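Local coordinates for protein cyanophycinase-like exopeptidase (actinobacterium SCGC AAA027-L06, PDB 6NQC) that is probably a serine peptidase of family S51, related to cyanophycinases, inferred to hydrolyse peptides from one end of the chain, at residues E74-K77 against Q78-R81; R81-A84 against D85-Y89; L136-G139 against I140-W144. All coordinates share one frame; numbering follows the deposited sequence.

Contact 1: E74-K77 against Q78-R81; sequences EFWK and QLGR. With SO4 (sulfate ion), chain B.
Lys77 runs alongside Arg81, one helical turn further on, and both side chains point the same way, toward a sulfate ion. At its root, Lys77 CB and CG stay beside the helix backbone, next to Gln78 N. With CG anti to the backbone N (chi1 -167°) and every later torsion extended, the chain reaches out straight, and its CE settles over one face of the Arg81 guanidinium, 3.4 Å from NH2. Beyond it, Lys77 NZ stops 4.1 Å from Arg81 NH2 and about as far from sulfate O1. The ion, probably taken up from the crystallisation liquor, lies near both cationic ends and may offset their like charge: Arg81 NH2 donates to sulfate O2 at 2.7 Å, an oxygen lying near the guanidinium plane at its edge, though the N-H...O angle of 131° is well short of straight. Phe93 N gives the sulfate a further hydrogen bond.

These residues belong to helix 70-87, the crossover helix of a beta-alpha-beta unit between strands 57-61 and 90-93, and Lys77 and Arg81 face the second of these. Four successive i to i+4 backbone bonds carry the helix here, among them Leu79 N to Phe75 O at 2.8 Å. On another side of the helix, Leu79 CD2 lies 3.9 Å from Trp76 CZ3, the two side chains running side by side, while the more distant Phe75 CE2 is 4.4 Å from the same methyl. The Trp76 side chain also touches loop residues Glu33, Ala65, Glu68 and Ser120.

Contact 2: R81-A84 against D85-Y89; sequences RQQA and DRLGY. With SO4 (sulfate ion), chain B.
The Gln83 side chain leaves with CG anti to its backbone N (chi1 179°) and bends at chi2 (88°), while Arg86 CG lies beside its own backbone N and the chain bends at chi3 (-72°), which folds its guanidinium back over the preceding turn. The two groups cross at about a right angle. Arg86 NH2 donates to Gln83 OE1 at 2.7 Å, from above the amide plane and not along a lone pair; Arg86 NE adds a weak bond to the same oxygen. One guanidinium face rests on backbone, with Gln82 O and Gln83 CA each 3.5 Å above its plane.

Further on, helix 70-87 ends in a Schellman motif with Gly88, at positive phi, as the C-prime residue. Tyr89 N reaches Ala84 O at 3.2 Å and Gly88 N reaches it at 2.9 Å, from opposite faces of the carbonyl plane, and a weak bond joins Gly88 N to Asp85 O. The chain then turns into strand 90-93.

At its other end the Gln83 amide donates through NE2 to Glu42 OE1 and Leu35 O. Bonded at both its oxygen and its nitrogen, this buried amide has its orientation fixed, and it links the exposed Arg86 to Leu35 and to Glu42 of helix 39-51.

Contact 3: L136-G139 against I140-W144; sequences LWQG and IYENW
Tyr141 N donates to Trp137 O at 2.8 Å, one of four i to i+4 backbone bonds that tie these two turns together. The side chains of the same pair meet as well. Trp137, with CG anti to the backbone N (chi1 165°), carries its indole forward along the helix, and Tyr141 CB packs against the ring system, 4.1 Å from Trp137 CE2. At the benzo end of the indole, Trp137 CZ3 approaches Ile140 CG2 at 4.0 Å, the two side chains crossing at about a right angle. The other branch of the isoleucine turns toward Leu136, where Ile140 CD1 lies 4.0 Å from Leu136 CG.

This apolar side of helix 135-145 faces the main mixed sheet of the protein: Ile140 rests on strands 116-119 and 149-153, Trp137 touches Phe119 and its ring stacks with Phe178, and Leu136 packs against helix 105-110. On the outer side, polar side chains meet by van der Waals contact. Gln138 and Glu142 cross almost perpendicularly, with amide and carboxylate planes 74° apart, and Glu142 OE2 comes no nearer than 3.7 Å to Gln138 CG. Gln138 NE2 also lies alongside the phenol ring, 3.8 Å from Tyr141 CD2. Asn143 N bonds Gly139 O at 2.8 Å, while its buried amide accepts from Lys54 NZ and donates to Ala114 O.

Overall arrangement
Contacts 1 and 2 are successive lengths of helix 70-87 and share Arg81, whereas contact 3 lies on helix 135-145, its centre about 23 Å from either of theirs. Contact 1 is a surface contact, where a lysine and an arginine lie side by side near a sulfate that the arginine binds; contact 2 is partly buried and combines a glutamine-arginine bond with the helix terminus that leads into strand 90-93. Contact 3 is the buried one: its side-chain contacts are largely apolar, and it covers strands 116-119 and 149-153 of the same sheet whose edge strand 90-93 adjoins the other two. All three rely on regular helical backbone bonds, with the Schellman ending confined to contact 2.

Contact 1: E74-K77 against Q78-R81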
ATOM      1  N   GLU A  74      19.312  -2.484  -0.365  1.00 30.42           N
ATOM      2  CA  GLU A  74      19.953  -1.194  -0.125  1.00 26.32           C
ATOM      3  C   GLU A  74      19.520  -0.145  -1.148  1.00 26.33           C
ATOM      4  O   GLU A  74      19.473   1.051  -0.831  1.00 23.42           O
ATOM      5  CB  GLU A  74      21.483  -1.332  -0.140  1.00 33.24           C
ATOM      6  CG  GLU A  74      22.233  -0.062   0.249  1.00 41.93           C
ATOM      7  CD  GLU A  74      21.962   0.399   1.671  1.00 52.74           C
ATOM      8  OE1 GLU A  74      21.686  -0.467   2.545  1.00 48.54           O
ATOM      9  OE2 GLU A  74      22.038   1.633   1.903  1.00 48.95           O
ATOM     10  N   PHE A  75      19.257  -0.547  -2.382  1.00 21.29           N
ATOM     11  CA  PHE A  75      18.754   0.395  -3.371  1.00 31.22           C
ATOM     12  C   PHE A  75      17.377   0.911  -2.959  1.00 30.40           C
ATOM     13  O   PHE A  75      17.106   2.108  -3.096  1.00 25.08           O
ATOM     14  CB  PHE A  75      18.705  -0.260  -4.760  1.00 25.94           C
ATOM     15  CG  PHE A  75      18.294   0.688  -5.876  1.00 32.92           C
ATOM     16  CD1 PHE A  75      19.209   1.578  -6.414  1.00 24.68           C
ATOM     17  CD2 PHE A  75      17.000   0.676  -6.390  1.00 31.30           C
ATOM     18  CE1 PHE A  75      18.844   2.462  -7.452  1.00 35.02           C
ATOM     19  CE2 PHE A  75      16.634   1.547  -7.405  1.00 31.31           C
ATOM     20  CZ  PHE A  75      17.577   2.444  -7.946  1.00 29.80           C
ATOM     21  N   TRP A  76      16.505   0.022  -2.451  1.00 22.76           N
ATOM     22  CA  TRP A  76      15.218   0.467  -1.934  1.00 25.49           C
ATOM     23  C   TRP A  76      15.408   1.472  -0.789  1.00 20.00           C
ATOM     24  O   TRP A  76      14.721   2.501  -0.742  1.00 22.97           O
ATOM     25  CB  TRP A  76      14.345  -0.704  -1.467  1.00 23.65           C
ATOM     26  CG  TRP A  76      13.560  -1.348  -2.569  1.00 22.74           C
ATOM     27  CD1 TRP A  76      13.718  -2.624  -3.048  1.00 29.46           C
ATOM     28  CD2 TRP A  76      12.527  -0.743  -3.375  1.00 26.67           C
ATOM     29  NE1 TRP A  76      12.847  -2.850  -4.085  1.00 26.36           N
ATOM     30  CE2 TRP A  76      12.101  -1.728  -4.313  1.00 30.73           C
ATOM     31  CE3 TRP A  76      11.935   0.512  -3.402  1.00 23.33           C
ATOM     32  CZ2 TRP A  76      11.095  -1.488  -5.248  1.00 29.05           C
ATOM     33  CZ3 TRP A  76      10.936   0.758  -4.346  1.00 28.29           C
ATOM     34  CH2 TRP A  76      10.532  -0.231  -5.254  1.00 35.19           C
ATOM     35  N   LYS A  77      16.298   1.131   0.155  1.00 21.42           N
ATOM     36  CA  LYS A  77      16.606   2.045   1.254  1.00 23.84           C
ATOM     37  C   LYS A  77      17.012   3.436   0.750  1.00 20.86           C
ATOM     38  O   LYS A  77      16.487   4.475   1.207  1.00 20.70           O
ATOM     39  CB  LYS A  77      17.712   1.440   2.122  1.00 25.64           C
ATOM     40  CG  LYS A  77      17.931   2.096   3.457  1.00 24.99           C
ATOM     41  CD  LYS A  77      19.186   1.542   4.132  1.00 29.39           C
ATOM     42  CE  LYS A  77      19.508   2.307   5.384  1.00 36.25           C
ATOM     43  NZ  LYS A  77      20.279   1.481   6.379  1.00 45.16           N
ATOM     44  N   GLN A  78      17.922   3.472  -0.225  1.00 22.32           N
ATOM     45  CA  GLN A  78      18.467   4.748  -0.665  1.00 26.85           C
ATOM     46  C   GLN A  78      17.460   5.515  -1.509  1.00 28.48           C
ATOM     47  O   GLN A  78      17.352   6.742  -1.397  1.00 25.73           O
ATOM     48  CB  GLN A  78      19.764   4.518  -1.443  1.00 33.44           C
ATOM     49  CG  GLN A  78      21.024   4.812  -0.638  1.00 42.81           C
ATOM     50  CD  GLN A  78      21.125   6.281  -0.176  1.00 39.11           C
ATOM     51  OE1 GLN A  78      21.171   7.226  -0.990  1.00 38.36           O
ATOM     52  NE2 GLN A  78      21.159   6.473   1.130  1.00 41.86           N
ATOM     53  N   LEU A  79      16.689   4.810  -2.340  1.00 21.24           N
ATOM     54  CA  LEU A  79      15.557   5.434  -3.030  1.00 26.02           C
ATOM     55  C   LEU A  79      14.603   6.110  -2.044  1.00 22.35           C
ATOM     56  O   LEU A  79      14.242   7.292  -2.201  1.00 23.02           O
ATOM     57  CB  LEU A  79      14.823   4.370  -3.839  1.00 27.16           C
ATOM     58  CG  LEU A  79      13.887   4.836  -4.951  1.00 30.41           C
ATOM     59  CD1 LEU A  79      14.651   5.648  -5.961  1.00 28.98           C
ATOM     60  CD2 LEU A  79      13.229   3.625  -5.606  1.00 36.21           C
ATOM     61  N   GLY A  80      14.181   5.373  -1.017  1.00 24.60           N
ATOM     62  CA  GLY A  80      13.276   5.945  -0.032  1.00 20.71           C
ATOM     63  C   GLY A  80      13.905   7.058   0.787  1.00 24.60           C
ATOM     64  O   GLY A  80      13.246   8.049   1.109  1.00 23.84           O
ATOM     65  N   ARG A  81      15.167   6.905   1.155  1.00 26.80           N
ATOM     66  CA  ARG A  81      15.832   7.953   1.907  1.00 29.61           C
ATOM     67  C   ARG A  81      15.896   9.244   1.102  1.00 24.13           C
ATOM     68  O   ARG A  81      15.646  10.330   1.635  1.00 27.19           O
ATOM     69  CB  ARG A  81      17.232   7.492   2.309  1.00 24.27           C
ATOM     70  CG  ARG A  81      17.942   8.438   3.276  1.00 32.00           C
ATOM     71  CD  ARG A  81      19.219   7.784   3.803  1.00 47.60           C
ATOM     72  NE  ARG A  81      18.997   6.961   4.995  1.00 40.49           N
ATOM     73  CZ  ARG A  81      19.934   6.206   5.563  1.00 45.92           C
ATOM     74  NH1 ARG A  81      21.169   6.163   5.037  1.00 56.32           N
ATOM     75  NH2 ARG A  81      19.651   5.505   6.657  1.00 53.69           N
TER
HETATM   76  S   SO4 B 301      17.228   4.393   9.153  1.00 43.03           S
HETATM   77  O1  SO4 B 301      18.008   3.140   9.260  1.00 37.95           O
HETATM   78  O2  SO4 B 301      18.121   5.532   8.922  1.00 49.69           O
HETATM   79  O3  SO4 B 301      16.476   4.635  10.403  1.00 39.19           O
HETATM   80  O4  SO4 B 301      16.347   4.296   7.991  1.00 29.52           O

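Contact 2: R81-A84 against D85-Y89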
ATOM      1  N   ARG A  81      15.167   6.905   1.155  1.00 26.80           N
ATOM      2  CA  ARG A  81      15.832   7.953   1.907  1.00 29.61           C
ATOM      3  C   ARG A  81      15.896   9.244   1.102  1.00 24.13           C
ATOM      4  O   ARG A  81      15.646  10.330   1.635  1.00 27.19           O
ATOM      5  CB  ARG A  81      17.232   7.492   2.309  1.00 24.27           C
ATOM      6  CG  ARG A  81      17.942   8.438   3.276  1.00 32.00           C
ATOM      7  CD  ARG A  81      19.219   7.784   3.803  1.00 47.60           C
ATOM      8  NE  ARG A  81      18.997   6.961   4.995  1.00 40.49           N
ATOM      9  CZ  ARG A  81      19.934   6.206   5.563  1.00 45.92           C
ATOM     10  NH1 ARG A  81      21.169   6.163   5.037  1.00 56.32           N
ATOM     11  NH2 ARG A  81      19.651   5.505   6.657  1.00 53.69           N
ATOM     12  N   GLN A  82      16.202   9.146  -0.191  1.00 24.43           N
ATOM     13  CA  GLN A  82      16.308  10.353  -1.012  1.00 25.24           C
ATOM     14  C   GLN A  82      14.960  11.014  -1.220  1.00 29.31           C
ATOM     15  O   GLN A  82      14.878  12.241  -1.284  1.00 20.12           O
ATOM     16  CB  GLN A  82      16.974  10.012  -2.353  1.00 29.26           C
ATOM     17  CG  GLN A  82      18.417   9.533  -2.155  1.00 28.81           C
ATOM     18  CD  GLN A  82      19.113   9.065  -3.441  1.00 38.95           C
ATOM     19  OE1 GLN A  82      20.348   8.921  -3.474  1.00 41.41           O
ATOM     20  NE2 GLN A  82      18.325   8.802  -4.481  1.00 41.57           N
ATOM     21  N   GLN A  83      13.878  10.236  -1.284  1.00 28.52           N
ATOM     22  CA  GLN A  83      12.565  10.864  -1.330  1.00 21.98           C
ATOM     23  C   GLN A  83      12.292  11.609  -0.025  1.00 19.21           C
ATOM     24  O   GLN A  83      11.879  12.774  -0.041  1.00 22.55           O
ATOM     25  CB  GLN A  83      11.474   9.839  -1.615  1.00 24.85           C
ATOM     26  CG  GLN A  83      10.065  10.425  -1.644  1.00 22.48           C
ATOM     27  CD  GLN A  83       9.672  10.926  -3.000  1.00 21.64           C
ATOM     28  OE1 GLN A  83      10.475  11.557  -3.697  1.00 28.86           O
ATOM     29  NE2 GLN A  83       8.431  10.666  -3.395  1.00 26.44           N
ATOM     30  N   ALA A  84      12.520  10.947   1.109  1.00 21.22           N
ATOM     31  CA  ALA A  84      12.256  11.574   2.402  1.00 24.37           C
ATOM     32  C   ALA A  84      13.063  12.857   2.560  1.00 23.80           C
ATOM     33  O   ALA A  84      12.562  13.859   3.080  1.00 21.88           O
ATOM     34  CB  ALA A  84      12.583  10.596   3.523  1.00 26.21           C
ATOM     35  N   ASP A  85      14.315  12.847   2.107  1.00 21.26           N
ATOM     36  CA  ASP A  85      15.132  14.060   2.158  1.00 25.99           C
ATOM     37  C   ASP A  85      14.540  15.181   1.302  1.00 29.74           C
ATOM     38  O   ASP A  85      14.495  16.341   1.722  1.00 26.96           O
ATOM     39  CB  ASP A  85      16.558  13.745   1.696  1.00 26.51           C
ATOM     40  CG  ASP A  85      17.336  12.905   2.719  1.00 28.09           C
ATOM     41  OD1 ASP A  85      16.883  12.803   3.886  1.00 35.71           O
ATOM     42  OD2 ASP A  85      18.386  12.342   2.341  1.00 35.36           O
ATOM     43  N   ARG A  86      14.081  14.859   0.095  1.00 27.95           N
ATOM     44  CA  ARG A  86      13.458  15.878  -0.737  1.00 30.42           C
ATOM     45  C   ARG A  86      12.224  16.467  -0.072  1.00 28.79           C
ATOM     46  O   ARG A  86      11.928  17.644  -0.251  1.00 25.97           O
ATOM     47  CB  ARG A  86      13.076  15.297  -2.109  1.00 33.34           C
ATOM     48  CG  ARG A  86      14.268  14.901  -2.974  1.00 48.51           C
ATOM     49  CD  ARG A  86      13.868  14.660  -4.434  1.00 41.41           C
ATOM     50  NE  ARG A  86      13.111  13.429  -4.589  1.00 48.79           N
ATOM     51  CZ  ARG A  86      13.664  12.234  -4.766  1.00 35.83           C
ATOM     52  NH1 ARG A  86      14.980  12.115  -4.829  1.00 45.37           N
ATOM     53  NH2 ARG A  86      12.890  11.165  -4.884  1.00 39.47           N
ATOM     54  N   LEU A  87      11.456  15.648   0.663  1.00 28.41           N
ATOM     55  CA  LEU A  87      10.220  16.156   1.238  1.00 27.25           C
ATOM     56  C   LEU A  87      10.443  16.868   2.575  1.00 28.02           C
ATOM     57  O   LEU A  87       9.574  17.623   3.006  1.00 28.46           O
ATOM     58  CB  LEU A  87       9.210  15.023   1.448  1.00 22.92           C
ATOM     59  CG  LEU A  87       8.923  14.220   0.196  1.00 23.44           C
ATOM     60  CD1 LEU A  87       7.879  13.124   0.460  1.00 30.93           C
ATOM     61  CD2 LEU A  87       8.420  15.131  -0.890  1.00 29.52           C
ATOM     62  N   GLY A  88      11.567  16.605   3.245  1.00 28.93           N
ATOM     63  CA  GLY A  88      11.837  17.244   4.519  1.00 28.02           C
ATOM     64  C   GLY A  88      11.458  16.474   5.754  1.00 22.46           C
ATOM     65  O   GLY A  88      11.279  17.093   6.805  1.00 21.67           O
ATOM     66  N   TYR A  89      11.355  15.147   5.692  1.00 23.41           N
ATOM     67  CA  TYR A  89      11.040  14.328   6.853  1.00 17.50           C
ATOM     68  C   TYR A  89      12.049  13.202   6.999  1.00 22.81           C
ATOM     69  O   TYR A  89      12.579  12.676   6.005  1.00 22.85           O
ATOM     70  CB  TYR A  89       9.609  13.744   6.734  1.00 19.35           C
ATOM     71  CG  TYR A  89       8.583  14.817   6.486  1.00 19.99           C
ATOM     72  CD1 TYR A  89       8.052  15.566   7.535  1.00 21.44           C
ATOM     73  CD2 TYR A  89       8.175  15.121   5.203  1.00 19.20           C
ATOM     74  CE1 TYR A  89       7.131  16.578   7.292  1.00 20.90           C
ATOM     75  CE2 TYR A  89       7.256  16.096   4.958  1.00 22.35           C
ATOM     76  CZ  TYR A  89       6.746  16.834   5.995  1.00 27.10           C
ATOM     77  OH  TYR A  89       5.833  17.816   5.719  1.00 33.08           O
TER
HETATM   78  S   SO4 B 301      17.228   4.393   9.153  1.00 43.03           S
HETATM   79  O1  SO4 B 301      18.008   3.140   9.260  1.00 37.95           O
HETATM   80  O2  SO4 B 301      18.121   5.532   8.922  1.00 49.69           O
HETATM   81  O3  SO4 B 301      16.476   4.635  10.403  1.00 39.19           O
HETATM   82  O4  SO4 B 301      16.347   4.296   7.991  1.00 29.52           O

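Contact 3: L136-G139 against I140-W144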
ATOM      1  N   LEU A 136       4.332  -7.018  14.324  1.00 20.65           N
ATOM      2  CA  LEU A 136       4.619  -5.812  13.532  1.00 20.32           C
ATOM      3  C   LEU A 136       3.376  -5.342  12.781  1.00 20.22           C
ATOM      4  O   LEU A 136       3.058  -4.142  12.758  1.00 14.12           O
ATOM      5  CB  LEU A 136       5.764  -6.098  12.557  1.00 14.27           C
ATOM      6  CG  LEU A 136       6.182  -4.867  11.748  1.00 19.35           C
ATOM      7  CD1 LEU A 136       7.056  -3.986  12.608  1.00 16.69           C
ATOM      8  CD2 LEU A 136       6.883  -5.263  10.485  1.00 24.12           C
ATOM      9  N   TRP A 137       2.660  -6.267  12.162  1.00 19.51           N
ATOM     10  CA  TRP A 137       1.434  -5.883  11.468  1.00 14.93           C
ATOM     11  C   TRP A 137       0.414  -5.298  12.453  1.00 20.96           C
ATOM     12  O   TRP A 137      -0.248  -4.309  12.157  1.00 17.52           O
ATOM     13  CB  TRP A 137       0.824  -7.090  10.714  1.00 20.73           C
ATOM     14  CG  TRP A 137      -0.553  -6.721  10.365  1.00 21.61           C
ATOM     15  CD1 TRP A 137      -1.704  -7.174  10.936  1.00 26.02           C
ATOM     16  CD2 TRP A 137      -0.935  -5.718   9.421  1.00 19.90           C
ATOM     17  NE1 TRP A 137      -2.782  -6.499  10.413  1.00 23.01           N
ATOM     18  CE2 TRP A 137      -2.342  -5.616   9.467  1.00 22.11           C
ATOM     19  CE3 TRP A 137      -0.227  -4.881   8.563  1.00 26.31           C
ATOM     20  CZ2 TRP A 137      -3.050  -4.713   8.682  1.00 19.40           C
ATOM     21  CZ3 TRP A 137      -0.933  -3.998   7.777  1.00 24.62           C
ATOM     22  CH2 TRP A 137      -2.327  -3.925   7.838  1.00 23.34           C
ATOM     23  N   GLN A 138       0.267  -5.905  13.635  1.00 18.43           N
ATOM     24  CA  GLN A 138      -0.681  -5.368  14.605  1.00 17.69           C
ATOM     25  C   GLN A 138      -0.292  -3.934  14.989  1.00 17.73           C
ATOM     26  O   GLN A 138      -1.159  -3.060  15.104  1.00 18.20           O
ATOM     27  CB  GLN A 138      -0.762  -6.293  15.817  1.00 19.45           C
ATOM     28  CG  GLN A 138      -1.948  -6.031  16.729  1.00 24.68           C
ATOM     29  CD  GLN A 138      -3.266  -6.021  15.986  1.00 24.52           C
ATOM     30  OE1 GLN A 138      -3.419  -6.693  14.961  1.00 28.79           O
ATOM     31  NE2 GLN A 138      -4.217  -5.231  16.474  1.00 31.77           N
ATOM     32  N   GLY A 139       1.004  -3.669  15.174  1.00 17.13           N
ATOM     33  CA  GLY A 139       1.461  -2.294  15.376  1.00 19.12           C
ATOM     34  C   GLY A 139       1.103  -1.348  14.242  1.00 18.65           C
ATOM     35  O   GLY A 139       0.621  -0.230  14.471  1.00 17.79           O
ATOM     36  N   ILE A 140       1.357  -1.764  13.007  1.00 18.00           N
ATOM     37  CA  ILE A 140       1.010  -0.940  11.850  1.00 15.10           C
ATOM     38  C   ILE A 140      -0.489  -0.662  11.819  1.00 16.45           C
ATOM     39  O   ILE A 140      -0.927   0.470  11.561  1.00 19.10           O
ATOM     40  CB  ILE A 140       1.482  -1.629  10.554  1.00 16.30           C
ATOM     41  CG1 ILE A 140       2.995  -1.783  10.571  1.00 17.13           C
ATOM     42  CG2 ILE A 140       0.991  -0.847   9.314  1.00 16.55           C
ATOM     43  CD1 ILE A 140       3.532  -2.748   9.556  1.00 16.22           C
ATOM     44  N   TYR A 141      -1.293  -1.687  12.108  1.00 19.42           N
ATOM     45  CA  TYR A 141      -2.732  -1.547  12.115  1.00 20.34           C
ATOM     46  C   TYR A 141      -3.179  -0.562  13.183  1.00 18.84           C
ATOM     47  O   TYR A 141      -3.963   0.358  12.913  1.00 21.42           O
ATOM     48  CB  TYR A 141      -3.375  -2.923  12.352  1.00 20.20           C
ATOM     49  CG  TYR A 141      -4.875  -2.889  12.440  1.00 17.58           C
ATOM     50  CD1 TYR A 141      -5.645  -2.724  11.307  1.00 22.63           C
ATOM     51  CD2 TYR A 141      -5.526  -2.981  13.657  1.00 26.89           C
ATOM     52  CE1 TYR A 141      -7.015  -2.677  11.364  1.00 22.33           C
ATOM     53  CE2 TYR A 141      -6.902  -2.917  13.725  1.00 24.85           C
ATOM     54  CZ  TYR A 141      -7.648  -2.780  12.566  1.00 29.49           C
ATOM     55  OH  TYR A 141      -9.033  -2.731  12.610  1.00 35.74           O
ATOM     56  N   GLU A 142      -2.655  -0.717  14.397  1.00 19.79           N
ATOM     57  CA  GLU A 142      -2.966   0.215  15.468  1.00 21.35           C
ATOM     58  C   GLU A 142      -2.548   1.633  15.112  1.00 18.74           C
ATOM     59  O   GLU A 142      -3.290   2.594  15.394  1.00 16.18           O
ATOM     60  CB  GLU A 142      -2.281  -0.230  16.757  1.00 23.97           C
ATOM     61  CG  GLU A 142      -2.942  -1.431  17.469  1.00 26.56           C
ATOM     62  CD  GLU A 142      -2.027  -1.996  18.543  1.00 31.59           C
ATOM     63  OE1 GLU A 142      -1.041  -1.317  18.929  1.00 32.09           O
ATOM     64  OE2 GLU A 142      -2.286  -3.126  18.981  1.00 33.04           O
ATOM     65  N   ASN A 143      -1.370   1.793  14.505  1.00 19.10           N
ATOM     66  CA  ASN A 143      -0.936   3.127  14.092  1.00 17.17           C
ATOM     67  C   ASN A 143      -1.915   3.743  13.099  1.00 18.51           C
ATOM     68  O   ASN A 143      -2.345   4.902  13.243  1.00 16.51           O
ATOM     69  CB  ASN A 143       0.478   3.053  13.505  1.00 16.57           C
ATOM     70  CG  ASN A 143       1.064   4.436  13.220  1.00 19.48           C
ATOM     71  OD1 ASN A 143       1.340   5.201  14.123  1.00 17.82           O
ATOM     72  ND2 ASN A 143       1.263   4.743  11.954  1.00 23.95           N
ATOM     73  N   TRP A 144      -2.323   2.962  12.103  1.00 15.03           N
ATOM     74  CA  TRP A 144      -3.278   3.444  11.124  1.00 16.69           C
ATOM     75  C   TRP A 144      -4.610   3.775  11.780  1.00 18.60           C
ATOM     76  O   TRP A 144      -5.198   4.836  11.525  1.00 20.96           O
ATOM     77  CB  TRP A 144      -3.440   2.388  10.021  1.00 18.96           C
ATOM     78  CG  TRP A 144      -4.499   2.702   9.044  1.00 20.48           C
ATOM     79  CD1 TRP A 144      -4.627   3.841   8.310  1.00 18.47           C
ATOM     80  CD2 TRP A 144      -5.599   1.851   8.671  1.00 24.98           C
ATOM     81  NE1 TRP A 144      -5.751   3.771   7.533  1.00 18.93           N
ATOM     82  CE2 TRP A 144      -6.366   2.561   7.729  1.00 21.85           C
ATOM     83  CE3 TRP A 144      -6.018   0.575   9.068  1.00 22.35           C
ATOM     84  CZ2 TRP A 144      -7.516   2.030   7.149  1.00 23.78           C
ATOM     85  CZ3 TRP A 144      -7.172   0.048   8.480  1.00 23.62           C
ATOM     86  CH2 TRP A 144      -7.898   0.786   7.541  1.00 24.78           C
TER